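Long-range contacts in galactan 1,3-beta-galactosidase (Phanerochaete chrysosporium, PDB 7BYV), which probably hydrolyses the beta-1,3-linked galactan main chain of arabinogalactans from its end, using a glycoside hydrolase family 43 domain joined to a carbohydrate-binding module: residues F35-S40 with E82-I87; S136-I141 with L187-I192; I202-S207 with Y241-F246. The protein carries 1 engineered substitution. One frame throughout, in Å; residues are numbered along the deposited sequence.

Interaction 1: F35-S40 with E82-I87; sequences FGEDKS and ERPKVI. With GAL (beta-D-galactopyranose), chain C.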
loop_
_atom_site.group_PDB
_atom_site.type_symbol
_atom_site.label_atom_id
_atom_site.label_comp_id
_atom_site.label_asym_id
_atom_site.label_seq_id
_atom_site.Cartn_x
_atom_site.Cartn_y
_atom_site.Cartn_z
ATOM N N PHE A 35 11.448 0.848 5.010
ATOM C CA PHE A 35 12.192 -0.160 4.274
ATOM C C PHE A 35 11.314 -0.772 3.187
ATOM O O PHE A 35 10.097 -0.913 3.350
ATOM C CB PHE A 35 12.699 -1.264 5.213
ATOM C CG PHE A 35 13.738 -0.802 6.188
ATOM C CD1 PHE A 35 13.366 -0.270 7.415
ATOM C CD2 PHE A 35 15.089 -0.902 5.882
ATOM C CE1 PHE A 35 14.327 0.158 8.323
ATOM C CE2 PHE A 35 16.059 -0.469 6.781
ATOM C CZ PHE A 35 15.677 0.068 8.000
ATOM N N GLY A 36 11.934 -1.150 2.076
ATOM C CA GLY A 36 11.144 -1.818 1.061
ATOM C C GLY A 36 12.006 -2.510 0.031
ATOM O O GLY A 36 13.226 -2.353 -0.007
ATOM N N GLU A 37 11.343 -3.297 -0.804
ATOM C CA GLU A 37 12.004 -3.853 -1.968
ATOM C C GLU A 37 12.272 -2.744 -2.979
ATOM O O GLU A 37 11.403 -1.912 -3.249
ATOM C CB GLU A 37 11.144 -4.944 -2.603
ATOM C CG GLU A 37 10.713 -6.013 -1.643
ATOM C CD GLU A 37 9.286 -6.494 -1.887
ATOM O OE1 GLU A 37 8.469 -6.433 -0.939
ATOM O OE2 GLU A 37 8.986 -6.937 -3.021
ATOM N N ASP A 38 13.485 -2.721 -3.522
ATOM C CA ASP A 38 13.791 -1.873 -4.659
ATOM C C ASP A 38 13.357 -2.619 -5.909
ATOM O O ASP A 38 13.821 -3.732 -6.168
ATOM C CB ASP A 38 15.286 -1.543 -4.689
ATOM C CG ASP A 38 15.656 -0.515 -5.766
ATOM O OD1 ASP A 38 16.600 0.275 -5.521
ATOM O OD2 ASP A 38 15.015 -0.497 -6.846
ATOM N N LYS A 39 12.456 -2.023 -6.678
ATOM C CA LYS A 39 11.938 -2.705 -7.856
ATOM C C LYS A 39 12.188 -1.915 -9.142
ATOM O O LYS A 39 11.539 -2.176 -10.167
ATOM C CB LYS A 39 10.458 -3.039 -7.647
ATOM C CG LYS A 39 10.280 -4.157 -6.596
ATOM C CD LYS A 39 8.849 -4.659 -6.488
ATOM C CE LYS A 39 8.769 -6.191 -6.606
ATOM N NZ LYS A 39 9.553 -6.929 -5.565
ATOM N N SER A 40 13.162 -0.987 -9.106
ATOM C CA SER A 40 13.658 -0.213 -10.245
ATOM C C SER A 40 13.753 -1.045 -11.512
ATOM O O SER A 40 13.533 -0.540 -12.616
ATOM C CB SER A 40 15.049 0.360 -9.949
ATOM O OG SER A 40 15.033 1.322 -8.906
ATOM N N GLU A 82 11.620 -10.223 0.043
ATOM C CA GLU A 82 10.350 -9.518 0.099
ATOM C C GLU A 82 10.009 -9.105 1.519
ATOM O O GLU A 82 10.426 -9.740 2.492
ATOM C CB GLU A 82 9.237 -10.370 -0.468
ATOM C CG GLU A 82 9.441 -10.623 -1.936
ATOM C CD GLU A 82 8.296 -11.364 -2.579
ATOM O OE1 GLU A 82 7.475 -11.952 -1.837
ATOM O OE2 GLU A 82 8.233 -11.359 -3.834
ATOM N N ARG A 83 9.249 -8.020 1.611
ATOM C CA ARG A 83 8.682 -7.483 2.840
ATOM C C ARG A 83 9.723 -7.394 3.944
ATOM O O ARG A 83 9.631 -8.122 4.935
ATOM C CB ARG A 83 7.503 -8.341 3.297
ATOM C CG ARG A 83 6.587 -8.720 2.167
ATOM C CD ARG A 83 5.204 -9.218 2.618
ATOM N NE ARG A 83 4.302 -9.314 1.471
ATOM C CZ ARG A 83 3.429 -8.361 1.138
ATOM N NH1 ARG A 83 3.335 -7.273 1.894
ATOM N NH2 ARG A 83 2.645 -8.498 0.067
ATOM N N PRO A 84 10.731 -6.535 3.818
ATOM C CA PRO A 84 11.664 -6.351 4.932
ATOM C C PRO A 84 10.964 -5.695 6.115
ATOM O O PRO A 84 10.206 -4.733 5.960
ATOM C CB PRO A 84 12.756 -5.448 4.342
ATOM C CG PRO A 84 12.096 -4.736 3.224
ATOM C CD PRO A 84 11.086 -5.695 2.660
ATOM N N LYS A 85 11.209 -6.244 7.299
ATOM C CA LYS A 85 10.751 -5.662 8.547
ATOM C C LYS A 85 11.964 -5.442 9.434
ATOM O O LYS A 85 12.969 -6.149 9.314
ATOM C CB LYS A 85 9.736 -6.560 9.242
ATOM C CG LYS A 85 8.554 -6.884 8.381
ATOM C CD LYS A 85 7.616 -5.696 8.236
ATOM C CE LYS A 85 6.552 -5.986 7.192
ATOM N NZ LYS A 85 7.113 -5.838 5.832
ATOM N N VAL A 86 11.877 -4.443 10.308
ATOM C CA VAL A 86 13.007 -4.082 11.152
ATOM C C VAL A 86 12.469 -3.634 12.504
ATOM O O VAL A 86 11.669 -2.695 12.574
ATOM C CB VAL A 86 13.887 -2.981 10.526
ATOM C CG1 VAL A 86 14.725 -2.308 11.593
ATOM C CG2 VAL A 86 14.800 -3.561 9.463
ATOM N N ILE A 87 12.889 -4.323 13.573
ATOM C CA ILE A 87 12.702 -3.861 14.940
ATOM C C ILE A 87 14.081 -3.641 15.540
ATOM O O ILE A 87 15.093 -4.146 15.041
ATOM C CB ILE A 87 11.900 -4.844 15.812
ATOM C CG1 ILE A 87 12.521 -6.237 15.704
ATOM C CG2 ILE A 87 10.422 -4.835 15.434
ATOM C CD1 ILE A 87 11.822 -7.248 16.531
HETATM C C1 GAL C . 2.049 -12.772 -3.413
HETATM C C2 GAL C . 2.806 -11.841 -2.367
HETATM C C3 GAL C . 3.776 -10.882 -3.019
HETATM C C4 GAL C . 4.597 -11.633 -4.084
HETATM C C5 GAL C . 3.643 -12.066 -5.244
HETATM C C6 GAL C . 4.121 -13.242 -6.154
HETATM O O2 GAL C . 1.954 -11.069 -1.557
HETATM O O3 GAL C . 4.673 -10.375 -2.028
HETATM O O4 GAL C . 5.284 -12.771 -3.499
HETATM O O5 GAL C . 2.253 -12.375 -4.808
HETATM O O6 GAL C . 3.103 -13.637 -7.090
#

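Interaction 2: S136-I141 with L187-I192; sequences SRDESI and LQAPGI. Engineered in segment 187-192: Gln-188 (natural residue Glu). With GAL (beta-D-galactopyranose), chain B; GAL (beta-D-galactopyranose), chain C.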
loop_
_atom_site.group_PDB
_atom_site.type_symbol
_atom_site.label_atom_id
_atom_site.label_comp_id
_atom_site.label_asym_id
_atom_site.label_seq_id
_atom_site.Cartn_x
_atom_site.Cartn_y
_atom_site.Cartn_z
ATOM N N SER A 136 7.789 -20.522 5.201
ATOM C CA SER A 136 7.523 -19.135 5.536
ATOM C C SER A 136 7.605 -18.348 4.243
ATOM O O SER A 136 8.684 -18.267 3.655
ATOM C CB SER A 136 8.540 -18.615 6.536
ATOM O OG SER A 136 8.301 -17.254 6.802
ATOM N N ARG A 137 6.483 -17.777 3.784
ATOM C CA ARG A 137 6.508 -16.931 2.596
ATOM C C ARG A 137 6.237 -15.509 3.047
ATOM O O ARG A 137 7.140 -14.862 3.619
ATOM C CB ARG A 137 5.551 -17.477 1.532
ATOM C CG ARG A 137 6.207 -18.474 0.604
ATOM C CD ARG A 137 5.198 -19.391 -0.062
ATOM N NE ARG A 137 5.862 -20.499 -0.750
ATOM C CZ ARG A 137 5.922 -21.747 -0.280
ATOM N NH1 ARG A 137 5.351 -22.067 0.878
ATOM N NH2 ARG A 137 6.566 -22.681 -0.964
ATOM N N ASP A 138 5.029 -14.961 2.850
ATOM C CA ASP A 138 4.749 -13.611 3.340
ATOM C C ASP A 138 4.868 -13.576 4.860
ATOM O O ASP A 138 4.322 -14.433 5.563
ATOM C CB ASP A 138 3.358 -13.139 2.908
ATOM C CG ASP A 138 3.328 -12.596 1.464
ATOM O OD1 ASP A 138 4.310 -12.767 0.708
ATOM O OD2 ASP A 138 2.308 -12.004 1.070
ATOM N N GLU A 139 5.620 -12.603 5.370
ATOM C CA GLU A 139 5.861 -12.520 6.796
ATOM C C GLU A 139 5.802 -11.073 7.243
ATOM O O GLU A 139 5.683 -10.150 6.434
ATOM C CB GLU A 139 7.204 -13.144 7.200
ATOM C CG GLU A 139 8.373 -12.760 6.344
ATOM C CD GLU A 139 8.676 -11.276 6.384
ATOM O OE1 GLU A 139 8.746 -10.705 7.497
ATOM O OE2 GLU A 139 8.832 -10.676 5.298
ATOM N N SER A 140 5.921 -10.906 8.560
ATOM C CA SER A 140 5.928 -9.632 9.266
ATOM C C SER A 140 6.482 -9.871 10.668
ATOM O O SER A 140 6.515 -11.001 11.158
ATOM C CB SER A 140 4.526 -9.017 9.339
ATOM O OG SER A 140 4.587 -7.713 9.893
ATOM N N ILE A 141 6.923 -8.790 11.304
ATOM C CA ILE A 141 7.470 -8.836 12.655
ATOM C C ILE A 141 6.633 -7.914 13.516
ATOM O O ILE A 141 6.444 -6.742 13.171
ATOM C CB ILE A 141 8.946 -8.401 12.693
ATOM C CG1 ILE A 141 9.831 -9.308 11.821
ATOM C CG2 ILE A 141 9.426 -8.360 14.100
ATOM C CD1 ILE A 141 9.875 -10.754 12.260
ATOM N N LEU A 187 -3.989 -16.940 4.578
ATOM C CA LEU A 187 -3.698 -15.537 4.815
ATOM C C LEU A 187 -2.257 -15.251 4.438
ATOM O O LEU A 187 -1.361 -16.053 4.713
ATOM C CB LEU A 187 -3.921 -15.162 6.276
ATOM C CG LEU A 187 -5.372 -15.124 6.759
ATOM C CD1 LEU A 187 -5.414 -14.957 8.283
ATOM C CD2 LEU A 187 -6.162 -14.010 6.068
ATOM N N GLN A 188 -2.047 -14.113 3.786
ATOM C CA GLN A 188 -0.715 -13.599 3.545
ATOM C C GLN A 188 -0.768 -12.088 3.709
ATOM O O GLN A 188 -1.791 -11.523 4.113
ATOM C CB GLN A 188 -0.193 -14.020 2.171
ATOM C CG GLN A 188 -1.026 -13.517 1.019
ATOM C CD GLN A 188 -0.382 -13.816 -0.325
ATOM O OE1 GLN A 188 0.602 -14.556 -0.398
ATOM N NE2 GLN A 188 -0.925 -13.237 -1.386
ATOM N N ALA A 189 0.357 -11.442 3.418
ATOM C CA ALA A 189 0.540 -10.011 3.633
ATOM C C ALA A 189 0.069 -9.562 5.019
ATOM O O ALA A 189 -0.791 -8.680 5.121
ATOM C CB ALA A 189 -0.171 -9.216 2.546
ATOM N N PRO A 190 0.619 -10.127 6.101
ATOM C CA PRO A 190 0.134 -9.790 7.442
ATOM C C PRO A 190 0.784 -8.561 8.062
ATOM O O PRO A 190 1.926 -8.196 7.769
ATOM C CB PRO A 190 0.516 -11.037 8.249
ATOM C CG PRO A 190 1.818 -11.408 7.665
ATOM C CD PRO A 190 1.693 -11.136 6.174
ATOM N N GLY A 191 0.015 -7.923 8.947
ATOM C CA GLY A 191 0.554 -6.961 9.897
ATOM C C GLY A 191 -0.252 -7.012 11.177
ATOM O O GLY A 191 -1.403 -7.461 11.184
ATOM N N ILE A 192 0.363 -6.583 12.276
ATOM C CA ILE A 192 -0.320 -6.540 13.567
ATOM C C ILE A 192 -0.093 -5.186 14.214
ATOM O O ILE A 192 1.027 -4.658 14.225
ATOM C CB ILE A 192 0.134 -7.662 14.526
ATOM C CG1 ILE A 192 -0.538 -8.983 14.166
ATOM C CG2 ILE A 192 -0.231 -7.322 15.976
ATOM C CD1 ILE A 192 -0.270 -10.072 15.174
HETATM C C1 GAL B . 0.308 -17.658 -3.668
HETATM C C2 GAL B . 0.304 -16.146 -3.304
HETATM C C3 GAL B . 1.566 -15.402 -3.880
HETATM C C4 GAL B . 2.909 -16.144 -3.546
HETATM C C5 GAL B . 2.784 -17.645 -3.846
HETATM C C6 GAL B . 3.986 -18.514 -3.347
HETATM O O2 GAL B . -0.884 -15.475 -3.758
HETATM O O3 GAL B . 1.684 -14.095 -3.344
HETATM O O4 GAL B . 3.321 -15.932 -2.165
HETATM O O5 GAL B . 1.573 -18.227 -3.243
HETATM O O6 GAL B . 3.921 -19.885 -3.832
HETATM C C1 GAL C . 2.049 -12.772 -3.413
HETATM C C2 GAL C . 2.806 -11.841 -2.367
HETATM C C3 GAL C . 3.776 -10.882 -3.019
HETATM C C4 GAL C . 4.597 -11.633 -4.084
HETATM C C5 GAL C . 3.643 -12.066 -5.244
HETATM C C6 GAL C . 4.121 -13.242 -6.154
HETATM O O2 GAL C . 1.954 -11.069 -1.557
HETATM O O3 GAL C . 4.673 -10.375 -2.028
HETATM O O4 GAL C . 5.284 -12.771 -3.499
HETATM O O5 GAL C . 2.253 -12.375 -4.808
HETATM O O6 GAL C . 3.103 -13.637 -7.090
HETATM O O HOH W 1 3.643 -8.676 5.415
HETATM O O HOH W 2 3.191 -5.742 8.923
HETATM O O HOH W 3 3.476 -6.381 12.580
#

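Interaction 3: I202-S207 with Y241-F246; sequences IASHTS and YSQNAF. With GAL (beta-D-galactopyranose), chain B; GAL (beta-D-galactopyranose), chain D; GAL (beta-D-galactopyranose), chain C.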
loop_
_atom_site.group_PDB
_atom_site.type_symbol
_atom_site.label_atom_id
_atom_site.label_comp_id
_atom_site.label_asym_id
_atom_site.label_seq_id
_atom_site.Cartn_x
_atom_site.Cartn_y
_atom_site.Cartn_z
ATOM N N ILE A 202 -4.068 -7.747 10.523
ATOM C CA ILE A 202 -4.573 -7.406 9.194
ATOM C C ILE A 202 -3.828 -8.252 8.174
ATOM O O ILE A 202 -2.620 -8.495 8.310
ATOM C CB ILE A 202 -4.409 -5.903 8.890
ATOM C CG1 ILE A 202 -5.337 -5.098 9.786
ATOM C CG2 ILE A 202 -4.738 -5.584 7.442
ATOM C CD1 ILE A 202 -4.881 -3.703 9.970
ATOM N N ALA A 203 -4.545 -8.705 7.154
ATOM C CA ALA A 203 -3.982 -9.676 6.233
ATOM C C ALA A 203 -4.825 -9.727 4.968
ATOM O O ALA A 203 -6.036 -9.487 4.996
ATOM C CB ALA A 203 -3.899 -11.059 6.890
ATOM N N SER A 204 -4.162 -10.011 3.854
ATOM C CA SER A 204 -4.845 -10.392 2.631
ATOM C C SER A 204 -5.069 -11.903 2.608
ATOM O O SER A 204 -4.393 -12.673 3.304
ATOM C CB SER A 204 -4.036 -9.975 1.399
ATOM O OG SER A 204 -3.041 -10.947 1.085
ATOM N N HIS A 205 -6.061 -12.314 1.827
ATOM C CA HIS A 205 -6.112 -13.675 1.325
ATOM C C HIS A 205 -5.103 -13.821 0.187
ATOM O O HIS A 205 -4.414 -12.869 -0.196
ATOM C CB HIS A 205 -7.541 -14.023 0.922
ATOM C CG HIS A 205 -8.392 -14.376 2.096
ATOM N ND1 HIS A 205 -8.146 -15.488 2.880
ATOM C CD2 HIS A 205 -9.446 -13.739 2.663
ATOM C CE1 HIS A 205 -9.027 -15.531 3.868
ATOM N NE2 HIS A 205 -9.823 -14.479 3.760
ATOM N N THR A 206 -4.985 -15.028 -0.357
ATOM C CA THR A 206 -3.985 -15.316 -1.383
ATOM C C THR A 206 -4.644 -15.333 -2.751
ATOM O O THR A 206 -5.555 -16.133 -2.993
ATOM C CB THR A 206 -3.310 -16.652 -1.120
ATOM O OG1 THR A 206 -4.321 -17.661 -1.091
ATOM C CG2 THR A 206 -2.573 -16.623 0.218
ATOM N N SER A 207 -4.165 -14.461 -3.649
ATOM C CA SER A 207 -4.730 -14.350 -4.991
ATOM C C SER A 207 -3.701 -13.843 -6.006
ATOM O O SER A 207 -4.056 -13.115 -6.944
ATOM C CB SER A 207 -5.953 -13.424 -4.975
ATOM O OG SER A 207 -5.609 -12.157 -4.423
ATOM N N TYR A 241 -8.082 -1.405 -4.149
ATOM C CA TYR A 241 -6.991 -1.921 -4.951
ATOM C C TYR A 241 -5.669 -1.768 -4.217
ATOM O O TYR A 241 -4.889 -0.859 -4.523
ATOM C CB TYR A 241 -6.954 -1.223 -6.305
ATOM C CG TYR A 241 -6.259 -2.038 -7.366
ATOM C CD1 TYR A 241 -5.113 -2.801 -7.070
ATOM C CD2 TYR A 241 -6.744 -2.065 -8.665
ATOM C CE1 TYR A 241 -4.480 -3.550 -8.046
ATOM C CE2 TYR A 241 -6.111 -2.809 -9.644
ATOM C CZ TYR A 241 -4.989 -3.543 -9.334
ATOM O OH TYR A 241 -4.390 -4.263 -10.333
ATOM N N SER A 242 -5.406 -2.655 -3.256
ATOM C CA SER A 242 -4.116 -2.660 -2.572
ATOM C C SER A 242 -3.932 -3.967 -1.803
ATOM O O SER A 242 -4.816 -4.825 -1.743
ATOM C CB SER A 242 -3.973 -1.465 -1.628
ATOM O OG SER A 242 -4.745 -1.680 -0.468
ATOM N N GLN A 243 -2.755 -4.108 -1.218
ATOM C CA GLN A 243 -2.473 -5.255 -0.386
ATOM C C GLN A 243 -1.663 -4.764 0.796
ATOM O O GLN A 243 -0.699 -4.012 0.617
ATOM C CB GLN A 243 -1.714 -6.342 -1.153
ATOM C CG GLN A 243 -1.752 -7.673 -0.441
ATOM C CD GLN A 243 -0.816 -8.707 -1.020
ATOM O OE1 GLN A 243 0.214 -8.382 -1.614
ATOM N NE2 GLN A 243 -1.172 -9.967 -0.846
ATOM N N ASN A 244 -2.057 -5.198 1.992
ATOM C CA ASN A 244 -1.397 -4.777 3.221
ATOM C C ASN A 244 0.117 -4.897 3.122
ATOM O O ASN A 244 0.644 -5.847 2.531
ATOM C CB ASN A 244 -1.896 -5.620 4.390
ATOM C CG ASN A 244 -1.555 -5.014 5.717
ATOM O OD1 ASN A 244 -1.682 -3.799 5.918
ATOM N ND2 ASN A 244 -1.109 -5.854 6.645
ATOM N N ALA A 245 0.820 -3.925 3.712
ATOM C CA ALA A 245 2.271 -4.036 3.821
ATOM C C ALA A 245 2.673 -3.798 5.261
ATOM O O ALA A 245 3.396 -4.601 5.859
ATOM C CB ALA A 245 2.992 -3.045 2.899
ATOM N N PHE A 246 2.189 -2.701 5.824
ATOM C CA PHE A 246 2.533 -2.352 7.186
ATOM C C PHE A 246 1.364 -1.616 7.800
ATOM O O PHE A 246 0.617 -0.938 7.095
ATOM C CB PHE A 246 3.778 -1.480 7.251
ATOM C CG PHE A 246 4.378 -1.434 8.598
ATOM C CD1 PHE A 246 5.152 -2.497 9.057
ATOM C CD2 PHE A 246 4.156 -0.353 9.430
ATOM C CE1 PHE A 246 5.715 -2.478 10.324
ATOM C CE2 PHE A 246 4.712 -0.332 10.703
ATOM C CZ PHE A 246 5.492 -1.404 11.147
HETATM C C1 GAL B . 0.308 -17.658 -3.668
HETATM C C2 GAL B . 0.304 -16.146 -3.304
HETATM C C3 GAL B . 1.566 -15.402 -3.880
HETATM C C4 GAL B . 2.909 -16.144 -3.546
HETATM C C5 GAL B . 2.784 -17.645 -3.846
HETATM C C6 GAL B . 3.986 -18.514 -3.347
HETATM O O2 GAL B . -0.884 -15.475 -3.758
HETATM O O3 GAL B . 1.684 -14.095 -3.344
HETATM O O4 GAL B . 3.321 -15.932 -2.165
HETATM O O5 GAL B . 1.573 -18.227 -3.243
HETATM O O6 GAL B . 3.921 -19.885 -3.832
HETATM C C1 GAL D . -2.738 -21.694 -3.353
HETATM C C2 GAL D . -2.098 -20.529 -2.579
HETATM C C3 GAL D . -1.002 -19.972 -3.498
HETATM C C4 GAL D . 0.141 -21.029 -3.506
HETATM C C5 GAL D . -0.433 -22.393 -4.019
HETATM C C6 GAL D . 0.535 -23.632 -3.888
HETATM O O1 GAL D . -3.997 -22.131 -2.809
HETATM O O2 GAL D . -3.015 -19.526 -2.226
HETATM O O3 GAL D . -0.486 -18.655 -3.146
HETATM O O4 GAL D . 0.716 -21.193 -2.197
HETATM O O5 GAL D . -1.756 -22.776 -3.407
HETATM O O6 GAL D . 1.537 -23.643 -4.929
HETATM C C1 GAL C . 2.049 -12.772 -3.413
HETATM C C2 GAL C . 2.806 -11.841 -2.367
HETATM C C3 GAL C . 3.776 -10.882 -3.019
HETATM C C4 GAL C . 4.597 -11.633 -4.084
HETATM C C5 GAL C . 3.643 -12.066 -5.244
HETATM C C6 GAL C . 4.121 -13.242 -6.154
HETATM O O2 GAL C . 1.954 -11.069 -1.557
HETATM O O3 GAL C . 4.673 -10.375 -2.028
HETATM O O4 GAL C . 5.284 -12.771 -3.499
HETATM O O5 GAL C . 2.253 -12.375 -4.808
HETATM O O6 GAL C . 3.103 -13.637 -7.090
#

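Interaction 1: F35-S40 with E82-I87
The Phe-35 ring takes Val-86 on one face: methyl CG2 sits over the ring centre in a CH-pi contact, 13° off the ring normal, while Val-86 CB lies 3.9 Å from Phe-35 CE1. The Arg-83 guanidinium, a second flat group, meets the galactose of chain C at its edge, where Arg-83 NH2 donates to sugar O2 over 3.1 Å. The carboxylates of Glu-37 and Glu-82 lie with their planes 26° apart. A bend in the Glu-37 chain about CB-CG brings its end nearer to strand 80-89, where OE1 accepts from Arg-83 N at 3.1 Å; the bond is nearly straight, 175°, but arrives from above the carboxylate plane. Its OE2 receives Lys-39 NZ at 2.6 Å on the anti lone pair, a salt bridge that probably offsets the charge of this buried acid. Glu-82 has a different task, its OE1 accepting galactose O4 at 2.9 Å and, at greater length, O3, while Tyr-106 binds its OE2. In the middle the Pro-84 ring lies on the bare backbone of Gly-36, CG 3.8 Å from CA. Arg-83 adopts a left-handed backbone conformation, which probably helps two successive side chains reach one sugar. Met-97 touches both Phe-35 and Val-86 and continues the apolar end. Strands 31-37 and 80-89 run nearly antiparallel but belong to successive sheets packed against each other, as neighbouring blades do in the five-bladed beta-propeller of family 43, with the sugar site at one end of the interface.

Interaction 2: S136-I141 with L187-I192
With its CG anti to the carbonyl carbon (chi1 -81°), Asp-138 points its carboxylate at the corner formed by Gln-188 and Ala-189. Asp-138 OD2 accepts from Ala-189 N at 3.1 Å through its anti lone pair, though the hydrogen bond is bent, 137° at the hydrogen. O2 of the chain C galactose donates to the same Asp-138 OD2 at 2.8 Å, and one carboxylate oxygen thereby ties sugar to backbone. Ala-189, in a left-handed conformation, turns the chain between strands 187-188 and 190-195. Beyond this corner, residues 139-141 and 190-192 run nearly parallel, 17° apart, their strands each the innermost, axis-side strand of a blade, as expected for a five-bladed beta-propeller. Water bridges the two strands there: one molecule donates to both Glu-139 O and Pro-190 O, and a second accepts from Ser-140 OG, 2.6 Å from the water oxygen, while donating to Pro-190 O. A third donates to Ile-141 O and accepts from Ile-192 N, which lies 3.1 Å from the water oxygen. The Pro-190 ring, which lacks an N-H to satisfy, sets CG 4.0 Å from Ser-140 CB. Gln-188 is an engineered residue, a glutamate in the natural protein; its CB lies 3.4 Å from Asp-138 OD2.

Interaction 3: I202-S207 with Y241-F246
Ser-204 OG is held from two directions within this contact: it accepts from Gln-243 NE2 at 2.9 Å and donates to the next carbonyl, His-205 O, at 2.7 Å. A serine fits because its short hydroxyl can do both at once. The Gln-243 chain stretches out from a CG anti to the backbone N (chi1 -164°), which carries the amide across to the serine; the hydrogen bond is fairly straight, 154°, with OG tilted from the amide plane. Trp-261 NE1 bonds to OE1, which helps to fix the amide's rotation, and Gln-243 NE2 also makes a weak bond to O2 of the chain C galactose, 3.4 Å away. Further along, Thr-206 OG1 bonds to O2 of the chain D galactose. The sugar-facing end gives way inward to packing: Ile-202 CG2 lies 3.7 Å from Asn-244 CG, the two side chains crossing at about a right angle, while Asn-244 ND2 turns to Asp-247 and to Ala-189 O. Strand 198-205, flanked in its own sheet by 190-195 and 215-219, thus meets strand 243-250 of the next sheet, which pairs with 253-260, with a classic beta bulge where Ala-245 and Phe-246 both face Met-257.

How the interactions relate
All three contacts are buried, and each joins successive sheets of one family 43 domain around a shared sugar site. Interactions 2 and 3 lie closest, about 9 Å between centres, and hold the same sheet, since strand 198-205 pairs with both 187-188 and 190-195; interaction 1 lies about 13 and 15 Å from them, again between centres. Their chemistry differs: interaction 1 combines apolar packing with a carboxylate-to-backbone bond, interaction 2 pairs a similar bond with water bridging axis-side strands, and interaction 3 relies on side-chain amides. Arg-83 connects them, through a long, weak ion pair to Asp-138 and a weak bond to Asn-244 O. The galactose of chain C touches all three.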